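Long-range contacts in D-mandelate dehydrogenase (Rhodotorula graminis, PDB 2W2K), which probably oxidises D-mandelate with a nicotinamide cofactor, as a member of the D-isomer specific 2-hydroxyacid dehydrogenase family: residues Leu81-Ala86 with Gly103-Asn108; His164-Val169 with Ser221-Val226; Leu190-Val195 with Ala208-Ser213; Ala278-His283 with Val299-His304. One frame throughout, in Å; residues are numbered along the deposited sequence.

Contact 1 of 4, residues Leu81-Ala86 with Gly103-Asn108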
loop_
_atom_site.group_PDB
_atom_site.type_symbol
_atom_site.label_atom_id
_atom_site.label_comp_id
_atom_site.label_asym_id
_atom_site.label_seq_id
_atom_site.Cartn_x
_atom_site.Cartn_y
_atom_site.Cartn_z
ATOM N N LEU A 81 14.660 18.214 40.310
ATOM C CA LEU A 81 14.260 17.675 38.997
ATOM C C LEU A 81 14.573 18.628 37.814
ATOM O O LEU A 81 14.193 19.815 37.831
ATOM C CB LEU A 81 12.770 17.264 39.019
ATOM C CG LEU A 81 12.185 16.714 37.715
ATOM C CD1 LEU A 81 12.770 15.342 37.334
ATOM C CD2 LEU A 81 10.658 16.646 37.843
ATOM N N LYS A 82 15.266 18.101 36.801
ATOM C CA LYS A 82 15.649 18.894 35.630
ATOM C C LYS A 82 14.978 18.493 34.298
ATOM O O LYS A 82 14.785 19.365 33.430
ATOM C CB LYS A 82 17.165 18.864 35.458
ATOM C CG LYS A 82 17.946 19.543 36.584
ATOM C CD LYS A 82 19.418 19.356 36.299
ATOM C CE LYS A 82 20.296 20.180 37.197
ATOM N NZ LYS A 82 21.696 20.100 36.706
ATOM N N VAL A 83 14.697 17.194 34.099
ATOM C CA VAL A 83 14.229 16.702 32.762
ATOM C C VAL A 83 13.313 15.448 32.841
ATOM O O VAL A 83 13.506 14.614 33.723
ATOM C CB VAL A 83 15.456 16.469 31.787
ATOM C CG1 VAL A 83 16.430 15.394 32.325
ATOM C CG2 VAL A 83 14.983 16.120 30.341
ATOM N N PHE A 84 12.317 15.353 31.937
ATOM C CA PHE A 84 11.359 14.222 31.837
ATOM C C PHE A 84 11.349 13.846 30.341
ATOM O O PHE A 84 10.967 14.674 29.498
ATOM C CB PHE A 84 9.962 14.707 32.326
ATOM C CG PHE A 84 8.834 13.646 32.369
ATOM C CD1 PHE A 84 7.617 13.975 33.017
ATOM C CD2 PHE A 84 8.948 12.368 31.777
ATOM C CE1 PHE A 84 6.540 13.063 33.084
ATOM C CE2 PHE A 84 7.866 11.428 31.826
ATOM C CZ PHE A 84 6.671 11.766 32.482
ATOM N N ALA A 85 11.780 12.620 30.013
ATOM C CA ALA A 85 11.739 12.119 28.619
ATOM C C ALA A 85 10.759 10.943 28.476
ATOM O O ALA A 85 10.783 10.012 29.298
ATOM C CB ALA A 85 13.166 11.718 28.149
ATOM N N ALA A 86 9.928 10.971 27.419
ATOM C CA ALA A 86 8.840 9.998 27.240
ATOM C C ALA A 86 8.714 9.452 25.816
ATOM O O ALA A 86 8.923 10.185 24.837
ATOM C CB ALA A 86 7.486 10.617 27.676
ATOM N N GLY A 103 10.118 24.744 36.146
ATOM C CA GLY A 103 11.512 24.743 35.649
ATOM C C GLY A 103 12.017 23.413 35.090
ATOM O O GLY A 103 13.230 23.246 34.883
ATOM N N VAL A 104 11.089 22.490 34.801
ATOM C CA VAL A 104 11.426 21.142 34.259
ATOM C C VAL A 104 11.299 21.054 32.711
ATOM O O VAL A 104 10.230 21.397 32.140
ATOM C CB VAL A 104 10.579 20.043 34.952
ATOM C CG1 VAL A 104 10.904 18.619 34.394
ATOM C CG2 VAL A 104 10.763 20.094 36.495
ATOM N N ALA A 105 12.379 20.592 32.054
ATOM C CA ALA A 105 12.426 20.382 30.586
ATOM C C ALA A 105 11.740 19.092 30.208
ATOM O O ALA A 105 11.891 18.087 30.908
ATOM C CB ALA A 105 13.890 20.357 30.069
ATOM N N PHE A 106 10.980 19.118 29.104
ATOM C CA PHE A 106 10.325 17.906 28.565
ATOM C C PHE A 106 10.872 17.516 27.165
ATOM O O PHE A 106 11.219 18.381 26.357
ATOM C CB PHE A 106 8.780 18.090 28.550
ATOM C CG PHE A 106 7.994 16.857 28.121
ATOM C CD1 PHE A 106 7.984 15.699 28.906
ATOM C CD2 PHE A 106 7.225 16.876 26.940
ATOM C CE1 PHE A 106 7.252 14.560 28.500
ATOM C CE2 PHE A 106 6.485 15.750 26.530
ATOM C CZ PHE A 106 6.487 14.602 27.308
ATOM N N ALA A 107 10.997 16.207 26.918
ATOM C CA ALA A 107 11.236 15.676 25.573
ATOM C C ALA A 107 10.187 14.596 25.266
ATOM O O ALA A 107 9.981 13.676 26.069
ATOM C CB ALA A 107 12.680 15.102 25.446
ATOM N N ASN A 108 9.504 14.699 24.119
ATOM C CA ASN A 108 8.777 13.516 23.608
ATOM C C ASN A 108 9.709 12.650 22.724
ATOM O O ASN A 108 10.935 12.819 22.772
ATOM C CB ASN A 108 7.481 13.916 22.877
ATOM C CG ASN A 108 7.730 14.672 21.594
ATOM O OD1 ASN A 108 8.884 14.909 21.186
ATOM N ND2 ASN A 108 6.624 15.101 20.939
HETATM O O HOH W 1 15.543 21.957 33.607
#
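F106 turns its ring edge toward the face of F84 in a T-shaped pair, centroids 5.6 Å apart and planes at 88°. Both side chains leave the same side of two parallel strands and run side by side, each with CG anti to the backbone N (chi1 -177° in F84, -175° in F106); the difference lies in chi2, which stands the rings across each other. CE1 of F106 lies over the rim of the F84 ring, and the same atom reaches CB of A86 at 4.0 Å. At the start of the strands L81 meets V104 obliquely, CD2 of L81 lying 3.7 Å from CG2 of V104. The other side of the sheet carries the small pairs V83 with A105 and A85 with A107; helix 310-330 packs on V83, A85 and A107, and F342 on A105. Backbone bonds zip the strands together, among them A107 N to F84 O at 3.0 Å. Just before the strands a water donates to both K82 O and G103 O. G103, with positive phi, is the C' residue of the Schellman motif closing helix 96-101. That helix links the two strands in a beta-alpha-beta crossover, which places strand 105-107 at the edge of the five-stranded parallel sheet.

Contact 2 of 4, residues His164-Val169 with Ser221-Val226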
loop_
_atom_site.group_PDB
_atom_site.type_symbol
_atom_site.label_atom_id
_atom_site.label_comp_id
_atom_site.label_asym_id
_atom_site.label_seq_id
_atom_site.Cartn_x
_atom_site.Cartn_y
_atom_site.Cartn_z
ATOM N N HIS A 164 -1.667 12.093 -11.198
ATOM C CA HIS A 164 -2.678 12.768 -10.368
ATOM C C HIS A 164 -2.037 13.600 -9.247
ATOM O O HIS A 164 -0.905 13.340 -8.828
ATOM C CB HIS A 164 -3.703 11.754 -9.790
ATOM C CG HIS A 164 -4.574 11.087 -10.827
ATOM N ND1 HIS A 164 -4.229 9.902 -11.453
ATOM C CD2 HIS A 164 -5.798 11.420 -11.310
ATOM C CE1 HIS A 164 -5.183 9.557 -12.305
ATOM N NE2 HIS A 164 -6.145 10.465 -12.242
ATOM N N VAL A 165 -2.781 14.599 -8.763
ATOM C CA VAL A 165 -2.285 15.603 -7.793
ATOM C C VAL A 165 -2.560 15.148 -6.334
ATOM O O VAL A 165 -3.703 14.880 -5.954
ATOM C CB VAL A 165 -2.939 17.007 -8.046
ATOM C CG1 VAL A 165 -2.514 18.040 -6.949
ATOM C CG2 VAL A 165 -2.589 17.528 -9.463
ATOM N N LEU A 166 -1.498 15.029 -5.539
ATOM C CA LEU A 166 -1.638 14.832 -4.075
ATOM C C LEU A 166 -1.645 16.186 -3.388
ATOM O O LEU A 166 -0.707 16.982 -3.575
ATOM C CB LEU A 166 -0.458 13.990 -3.507
ATOM C CG LEU A 166 -0.556 13.559 -2.022
ATOM C CD1 LEU A 166 -1.701 12.556 -1.808
ATOM C CD2 LEU A 166 0.781 12.995 -1.532
ATOM N N GLY A 167 -2.665 16.437 -2.564
ATOM C CA GLY A 167 -2.711 17.687 -1.775
ATOM C C GLY A 167 -2.330 17.482 -0.310
ATOM O O GLY A 167 -3.093 16.870 0.473
ATOM N N ALA A 168 -1.154 17.996 0.068
ATOM C CA ALA A 168 -0.627 17.836 1.431
ATOM C C ALA A 168 -1.156 18.947 2.376
ATOM O O ALA A 168 -0.807 20.098 2.198
ATOM C CB ALA A 168 0.918 17.828 1.411
ATOM N N VAL A 169 -2.022 18.578 3.334
ATOM C CA VAL A 169 -2.433 19.465 4.439
ATOM C C VAL A 169 -1.423 19.246 5.570
ATOM O O VAL A 169 -1.445 18.212 6.254
ATOM C CB VAL A 169 -3.881 19.182 4.909
ATOM C CG1 VAL A 169 -4.257 20.034 6.132
ATOM C CG2 VAL A 169 -4.870 19.423 3.760
ATOM N N SER A 221 -6.728 19.209 -5.790
ATOM C CA SER A 221 -6.393 17.801 -5.418
ATOM C C SER A 221 -7.258 16.650 -5.981
ATOM O O SER A 221 -8.505 16.711 -5.984
ATOM C CB SER A 221 -6.366 17.661 -3.881
ATOM O OG SER A 221 -5.495 18.626 -3.316
ATOM N N ASP A 222 -6.593 15.561 -6.388
ATOM C CA ASP A 222 -7.282 14.294 -6.671
ATOM C C ASP A 222 -7.344 13.407 -5.416
ATOM O O ASP A 222 -8.252 12.588 -5.265
ATOM C CB ASP A 222 -6.590 13.538 -7.845
ATOM C CG ASP A 222 -6.629 14.329 -9.157
ATOM O OD1 ASP A 222 -7.738 14.520 -9.691
ATOM O OD2 ASP A 222 -5.567 14.786 -9.644
ATOM N N CYS A 223 -6.343 13.542 -4.545
ATOM C CA CYS A 223 -6.347 12.901 -3.227
ATOM C C CYS A 223 -5.691 13.857 -2.220
ATOM O O CYS A 223 -4.582 14.333 -2.460
ATOM C CB CYS A 223 -5.583 11.560 -3.251
ATOM S SG CYS A 223 -5.641 10.592 -1.683
ATOM N N VAL A 224 -6.382 14.110 -1.109
ATOM C CA VAL A 224 -5.881 14.924 0.031
ATOM C C VAL A 224 -5.261 14.011 1.115
ATOM O O VAL A 224 -5.857 12.974 1.454
ATOM C CB VAL A 224 -7.080 15.741 0.622
ATOM C CG1 VAL A 224 -6.720 16.446 1.937
ATOM C CG2 VAL A 224 -7.609 16.764 -0.415
ATOM N N SER A 225 -4.052 14.359 1.599
ATOM C CA SER A 225 -3.387 13.676 2.736
ATOM C C SER A 225 -3.296 14.619 3.962
ATOM O O SER A 225 -2.611 15.659 3.941
ATOM C CB SER A 225 -1.996 13.139 2.343
ATOM O OG SER A 225 -1.263 12.612 3.464
ATOM N N VAL A 226 -4.016 14.262 5.014
ATOM C CA VAL A 226 -4.033 15.060 6.261
ATOM C C VAL A 226 -2.926 14.565 7.225
ATOM O O VAL A 226 -2.962 13.386 7.675
ATOM C CB VAL A 226 -5.434 15.029 6.976
ATOM C CG1 VAL A 226 -5.448 15.966 8.241
ATOM C CG2 VAL A 226 -6.597 15.416 6.025
#
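Strands 165-169 and 223-226 are neighbours in the seven-stranded parallel sheet of the Rossmann-type NAD-binding domain, where the chain crosses between the sheet's two halves, and D222 meets V165 and H164 at their entrance. OD2 of D222 accepts the backbone N-H of V165 through its anti lone pair, 2.9 Å from V165 N and almost perfectly straight at 179°. In return V165 O takes two donors, D222 N at 3.0 Å and C223 N at 3.3 Å, so side chain and main chain of D222 both grip one residue. The carboxylate stands nearly perpendicular to the H164 ring, with CG of D222 in the ring plane at its edge, 3.7 Å from CD2 of H164. Its other oxygen, OD1, forms a salt bridge with K247. Further along, the parallel pattern runs on: G167 N to C223 O at 2.8 Å, S225 N to G167 O, V169 N to S225 O. Glycine at 167 lets the S221 hydroxyl come close, OG of S221 lying 3.3 Å from CA of G167 while it bonds to L217 O in the preceding helix. CD1 of L166 reaches over to C223 O, and CG2 of V169 packs obliquely on CG1 of V224 at 4.0 Å. The D222 carboxylate is thus held by an amide on one oxygen and a lysine on the other, which would be expected to stabilise its negative charge and fix its rotation where the strands begin.

Contact 3 of 4, residues Leu190-Val195 with Ala208-Ser213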
loop_
_atom_site.group_PDB
_atom_site.type_symbol
_atom_site.label_atom_id
_atom_site.label_comp_id
_atom_site.label_asym_id
_atom_site.label_seq_id
_atom_site.Cartn_x
_atom_site.Cartn_y
_atom_site.Cartn_z
ATOM N N LEU A 190 2.590 17.192 -6.725
ATOM C CA LEU A 190 2.395 17.655 -5.341
ATOM C C LEU A 190 2.055 19.157 -5.201
ATOM O O LEU A 190 2.774 20.018 -5.726
ATOM C CB LEU A 190 3.652 17.346 -4.513
ATOM C CG LEU A 190 3.663 17.737 -3.031
ATOM C CD1 LEU A 190 2.614 16.927 -2.224
ATOM C CD2 LEU A 190 5.070 17.544 -2.485
ATOM N N VAL A 191 0.969 19.450 -4.488
ATOM C CA VAL A 191 0.702 20.825 -3.988
ATOM C C VAL A 191 0.584 20.755 -2.454
ATOM O O VAL A 191 0.175 19.703 -1.906
ATOM C CB VAL A 191 -0.560 21.506 -4.648
ATOM C CG1 VAL A 191 -0.459 21.498 -6.192
ATOM C CG2 VAL A 191 -1.869 20.866 -4.195
ATOM N N TYR A 192 0.957 21.832 -1.762
ATOM C CA TYR A 192 0.901 21.832 -0.285
ATOM C C TYR A 192 0.430 23.139 0.369
ATOM O O TYR A 192 0.620 24.235 -0.201
ATOM C CB TYR A 192 2.246 21.403 0.339
ATOM C CG TYR A 192 3.320 22.482 0.445
ATOM C CD1 TYR A 192 3.534 23.170 1.651
ATOM C CD2 TYR A 192 4.133 22.786 -0.640
ATOM C CE1 TYR A 192 4.523 24.140 1.756
ATOM C CE2 TYR A 192 5.130 23.763 -0.549
ATOM C CZ TYR A 192 5.319 24.428 0.659
ATOM O OH TYR A 192 6.302 25.389 0.743
ATOM N N TYR A 193 -0.147 22.990 1.568
ATOM C CA TYR A 193 -0.598 24.112 2.424
ATOM C C TYR A 193 0.003 23.963 3.821
ATOM O O TYR A 193 -0.256 22.949 4.474
ATOM C CB TYR A 193 -2.125 24.084 2.541
ATOM C CG TYR A 193 -2.716 25.128 3.475
ATOM C CD1 TYR A 193 -2.725 26.482 3.116
ATOM C CD2 TYR A 193 -3.268 24.761 4.718
ATOM C CE1 TYR A 193 -3.271 27.452 3.977
ATOM C CE2 TYR A 193 -3.821 25.730 5.580
ATOM C CZ TYR A 193 -3.814 27.068 5.191
ATOM O OH TYR A 193 -4.355 28.030 6.028
ATOM N N ASP A 194 0.777 24.960 4.277
ATOM C CA ASP A 194 1.389 24.930 5.623
ATOM C C ASP A 194 1.730 26.340 6.106
ATOM O O ASP A 194 2.025 27.219 5.298
ATOM C CB ASP A 194 2.671 24.064 5.639
ATOM C CG ASP A 194 3.086 23.621 7.056
ATOM O OD1 ASP A 194 3.696 22.544 7.198
ATOM O OD2 ASP A 194 2.814 24.341 8.039
ATOM N N VAL A 195 1.724 26.533 7.424
ATOM C CA VAL A 195 2.035 27.840 8.036
ATOM C C VAL A 195 3.426 28.401 7.702
ATOM O O VAL A 195 3.595 29.617 7.596
ATOM C CB VAL A 195 1.781 27.851 9.577
ATOM C CG1 VAL A 195 0.288 27.727 9.861
ATOM C CG2 VAL A 195 2.567 26.740 10.289
ATOM N N ALA A 208 7.491 20.559 -5.159
ATOM C CA ALA A 208 6.337 20.971 -4.353
ATOM C C ALA A 208 5.935 22.418 -4.634
ATOM O O ALA A 208 6.758 23.331 -4.500
ATOM C CB ALA A 208 6.624 20.791 -2.863
ATOM N N GLU A 209 4.681 22.623 -5.030
ATOM C CA GLU A 209 4.154 23.975 -5.208
ATOM C C GLU A 209 3.275 24.367 -4.013
ATOM O O GLU A 209 2.313 23.668 -3.690
ATOM C CB GLU A 209 3.348 24.086 -6.505
ATOM C CG GLU A 209 3.077 25.533 -6.828
ATOM C CD GLU A 209 2.181 25.757 -8.035
ATOM O OE1 GLU A 209 2.232 24.958 -9.003
ATOM O OE2 GLU A 209 1.444 26.772 -8.006
ATOM N N ARG A 210 3.605 25.493 -3.380
ATOM C CA ARG A 210 2.825 26.027 -2.253
ATOM C C ARG A 210 1.549 26.767 -2.709
ATOM O O ARG A 210 1.625 27.611 -3.623
ATOM C CB ARG A 210 3.719 26.972 -1.428
ATOM C CG ARG A 210 3.150 27.352 -0.044
ATOM C CD ARG A 210 4.112 28.278 0.745
ATOM N NE ARG A 210 3.623 28.478 2.113
ATOM C CZ ARG A 210 4.052 29.422 2.953
ATOM N NH1 ARG A 210 5.004 30.281 2.593
ATOM N NH2 ARG A 210 3.530 29.505 4.169
ATOM N N VAL A 211 0.397 26.451 -2.098
ATOM C CA VAL A 211 -0.851 27.268 -2.263
ATOM C C VAL A 211 -1.160 28.132 -1.013
ATOM O O VAL A 211 -0.601 27.888 0.062
ATOM C CB VAL A 211 -2.115 26.455 -2.721
ATOM C CG1 VAL A 211 -1.864 25.746 -4.074
ATOM C CG2 VAL A 211 -2.612 25.443 -1.643
ATOM N N ASP A 212 -2.044 29.125 -1.155
ATOM C CA ASP A 212 -2.295 30.131 -0.080
ATOM C C ASP A 212 -3.492 29.876 0.855
ATOM O O ASP A 212 -3.611 30.543 1.881
ATOM C CB ASP A 212 -2.412 31.558 -0.672
ATOM C CG ASP A 212 -1.217 31.945 -1.534
ATOM O OD1 ASP A 212 -0.065 31.820 -1.072
ATOM O OD2 ASP A 212 -1.420 32.389 -2.681
ATOM N N SER A 213 -4.370 28.932 0.519
ATOM C CA SER A 213 -5.586 28.681 1.317
ATOM C C SER A 213 -6.007 27.217 1.225
ATOM O O SER A 213 -5.635 26.525 0.261
ATOM C CB SER A 213 -6.736 29.594 0.856
ATOM O OG SER A 213 -7.268 29.189 -0.405
HETATM O O HOH W 2 0.762 27.320 2.600
#
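Y192 sets its CG between the backbone N and the carbonyl carbon (chi1 82°), which turns the ring toward R210, whose own chain runs extended from CG to NE after CG leaves anti to the backbone N. The pair joins edge strand 209-210 to its parallel neighbour 189-193 in the Rossmann-type sheet, where helix 200-206 connects the two strands as a beta-alpha-beta unit. R210 is laid over the ring: its CG sits 4.1 Å from the centroid of the Y192 ring in a CH-pi contact, and CB of R210 comes within 3.6 Å of CE2 of Y192. The guanidinium continues past the phenol with its plane only 6° from that of the ring. Y192 OH is meanwhile bound to E203 and to the backbone N of A198, which ties the ring to the connecting segment. CB of A208 touches both CD2 of Y192 and, at 3.6 Å, CD2 of L190. The backbones are held by Y192 N to E209 O and V211 N to Y192 O, with a weak bond from E209 N to L190 O. D194, a residue of the NAD(+) site, follows the strand, its OD1 bonded to the N of L171. A water accepts from D194 N and R210 NE and donates to V211 O, bridging the strand ends. Beside it, R210 NH2 donates to D194 O at 3.0 Å, the oxygen lying 15° out of the guanidinium plane.

Contact 4 of 4, residues Ala278-His283 with Val299-His304; sequences AGLDVH and VTLTTH
D281 and T302 form the tight polar centre where strands 275-280 and 299-301 run out, at the edge of the Rossmann-type parallel sheet and joined as a beta-alpha-beta unit through helix 291-294. T302 OG1 donates to OD1 of D281 at 2.6 Å, on that oxygen's anti lone pair; the hydroxyl gets there because it lies between the backbone N and the carbonyl carbon (chi1 54°). The backbone N of I305 binds the same OD1 and that of G306 binds OD2, so the carboxylate of this NAD(+)-site residue is tied down at both oxygens within a buried setting. Before it the strands are regularly bonded, T300 N to A278 O and L280 N to T300 O, each 2.9 Å, then T302 N to L280 O at 3.1 Å. Their side chains touch more sparingly: CB of L280 and CD2 of L301 are 4.4 Å apart, and G279 offers only its backbone beside T300, whose OG1 bonds S127. The neighbouring subunit covers this edge, with R140 of that chain bonding V299 O and its S135 bonding T303 OG1. The looser end is at H304, partly exposed, just after the inverse gamma turn centred on T303, where the bond from H304 N to D281 O is weak. Even so, V282 CG1 rests over the centre of the H304 ring, 3.5 Å from its centroid. H283 turns its ring edge to the backbone of T302: T302 O lies in the plane of the H283 ring, 2.9 Å from CE1 of H283.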
loop_
_atom_site.group_PDB
_atom_site.type_symbol
_atom_site.label_atom_id
_atom_site.label_comp_id
_atom_site.label_asym_id
_atom_site.label_seq_id
_atom_site.Cartn_x
_atom_site.Cartn_y
_atom_site.Cartn_z
ATOM N N ALA A 278 -12.606 7.016 0.759
ATOM C CA ALA A 278 -11.835 7.591 1.878
ATOM C C ALA A 278 -11.076 6.531 2.687
ATOM O O ALA A 278 -11.491 5.362 2.745
ATOM C CB ALA A 278 -12.762 8.400 2.813
ATOM N N GLY A 279 -9.964 6.929 3.317
ATOM C CA GLY A 279 -9.221 5.993 4.181
ATOM C C GLY A 279 -8.884 6.615 5.526
ATOM O O GLY A 279 -8.230 7.636 5.564
ATOM N N LEU A 280 -9.326 5.995 6.627
ATOM C CA LEU A 280 -9.046 6.519 7.990
ATOM C C LEU A 280 -8.322 5.490 8.858
ATOM O O LEU A 280 -8.860 4.381 9.093
ATOM C CB LEU A 280 -10.347 6.917 8.739
ATOM C CG LEU A 280 -11.401 7.796 8.063
ATOM C CD1 LEU A 280 -12.631 7.952 8.999
ATOM C CD2 LEU A 280 -10.823 9.153 7.679
ATOM N N ASP A 281 -7.118 5.847 9.306
ATOM C CA ASP A 281 -6.412 5.106 10.374
ATOM C C ASP A 281 -6.817 5.647 11.769
ATOM O O ASP A 281 -6.702 4.937 12.782
ATOM C CB ASP A 281 -4.881 5.183 10.172
ATOM C CG ASP A 281 -4.106 4.287 11.153
ATOM O OD1 ASP A 281 -4.353 3.057 11.191
ATOM O OD2 ASP A 281 -3.258 4.819 11.905
ATOM N N VAL A 282 -7.330 6.888 11.790
ATOM C CA VAL A 282 -7.710 7.601 13.041
ATOM C C VAL A 282 -9.204 8.042 12.979
ATOM O O VAL A 282 -9.704 8.373 11.900
ATOM C CB VAL A 282 -6.725 8.784 13.354
ATOM C CG1 VAL A 282 -5.302 8.270 13.633
ATOM C CG2 VAL A 282 -6.680 9.811 12.220
ATOM N N HIS A 283 -9.905 8.033 14.120
ATOM C CA HIS A 283 -11.391 8.096 14.142
ATOM C C HIS A 283 -11.911 9.138 15.144
ATOM O O HIS A 283 -11.365 9.250 16.251
ATOM C CB HIS A 283 -11.959 6.700 14.452
ATOM C CG HIS A 283 -11.482 5.637 13.501
ATOM N ND1 HIS A 283 -10.298 4.945 13.682
ATOM C CD2 HIS A 283 -12.003 5.194 12.327
ATOM C CE1 HIS A 283 -10.120 4.111 12.666
ATOM N NE2 HIS A 283 -11.138 4.248 11.829
ATOM N N VAL A 299 -14.937 2.720 1.978
ATOM C CA VAL A 299 -14.220 3.366 3.068
ATOM C C VAL A 299 -13.247 2.363 3.701
ATOM O O VAL A 299 -13.662 1.335 4.255
ATOM C CB VAL A 299 -15.162 3.959 4.152
ATOM C CG1 VAL A 299 -14.360 4.784 5.169
ATOM C CG2 VAL A 299 -16.247 4.819 3.493
ATOM N N THR A 300 -11.955 2.661 3.580
ATOM C CA THR A 300 -10.885 1.836 4.184
ATOM C C THR A 300 -10.691 2.260 5.641
ATOM O O THR A 300 -10.471 3.444 5.913
ATOM C CB THR A 300 -9.534 1.980 3.401
ATOM O OG1 THR A 300 -9.736 1.723 1.992
ATOM C CG2 THR A 300 -8.480 0.993 3.959
ATOM N N LEU A 301 -10.772 1.295 6.565
ATOM C CA LEU A 301 -10.734 1.567 8.027
ATOM C C LEU A 301 -9.729 0.663 8.761
ATOM O O LEU A 301 -9.820 -0.588 8.668
ATOM C CB LEU A 301 -12.148 1.380 8.633
ATOM C CG LEU A 301 -13.313 2.188 8.018
ATOM C CD1 LEU A 301 -14.705 1.579 8.366
ATOM C CD2 LEU A 301 -13.226 3.644 8.441
ATOM N N THR A 302 -8.789 1.274 9.496
ATOM C CA THR A 302 -7.750 0.518 10.231
ATOM C C THR A 302 -7.698 0.915 11.729
ATOM O O THR A 302 -8.174 1.989 12.092
ATOM C CB THR A 302 -6.302 0.635 9.565
ATOM O OG1 THR A 302 -5.921 2.007 9.389
ATOM C CG2 THR A 302 -6.199 -0.104 8.190
ATOM N N THR A 303 -7.085 0.076 12.577
ATOM C CA THR A 303 -7.079 0.314 14.048
ATOM C C THR A 303 -5.919 1.185 14.599
ATOM O O THR A 303 -5.161 0.746 15.476
ATOM C CB THR A 303 -7.174 -1.024 14.849
ATOM O OG1 THR A 303 -6.024 -1.835 14.566
ATOM C CG2 THR A 303 -8.454 -1.835 14.479
ATOM N N HIS A 304 -5.796 2.419 14.116
ATOM C CA HIS A 304 -4.710 3.329 14.509
ATOM C C HIS A 304 -3.325 2.618 14.523
ATOM O O HIS A 304 -2.611 2.650 15.532
ATOM C CB HIS A 304 -5.023 4.001 15.866
ATOM C CG HIS A 304 -4.375 5.343 16.062
ATOM N ND1 HIS A 304 -3.232 5.740 15.397
ATOM C CD2 HIS A 304 -4.702 6.368 16.883
ATOM C CE1 HIS A 304 -2.890 6.956 15.788
ATOM N NE2 HIS A 304 -3.769 7.360 16.689
#

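How the contacts relate
The four contacts follow the two-domain plan of the family. Contact 1 comes first along the chain and belongs to the five-stranded sheet; its centre lies 33 to 37 Å from the centres of the other three, all of which belong to the seven-stranded sheet of the NAD-binding domain. Contact 3 is nested within the loop that contact 2 closes, and the two touch through strands 165-169 and 189-193, their centres 10 Å apart. Contact 4 follows on the far edge, about 17 Å from contact 2 and 24 Å from contact 3 between centres, with strand 250-254 between contacts 2 and 4. D194 and D281 both belong to the NAD(+) site, which thus draws on residues just past the C-terminal ends of strands 189-193 and 275-280.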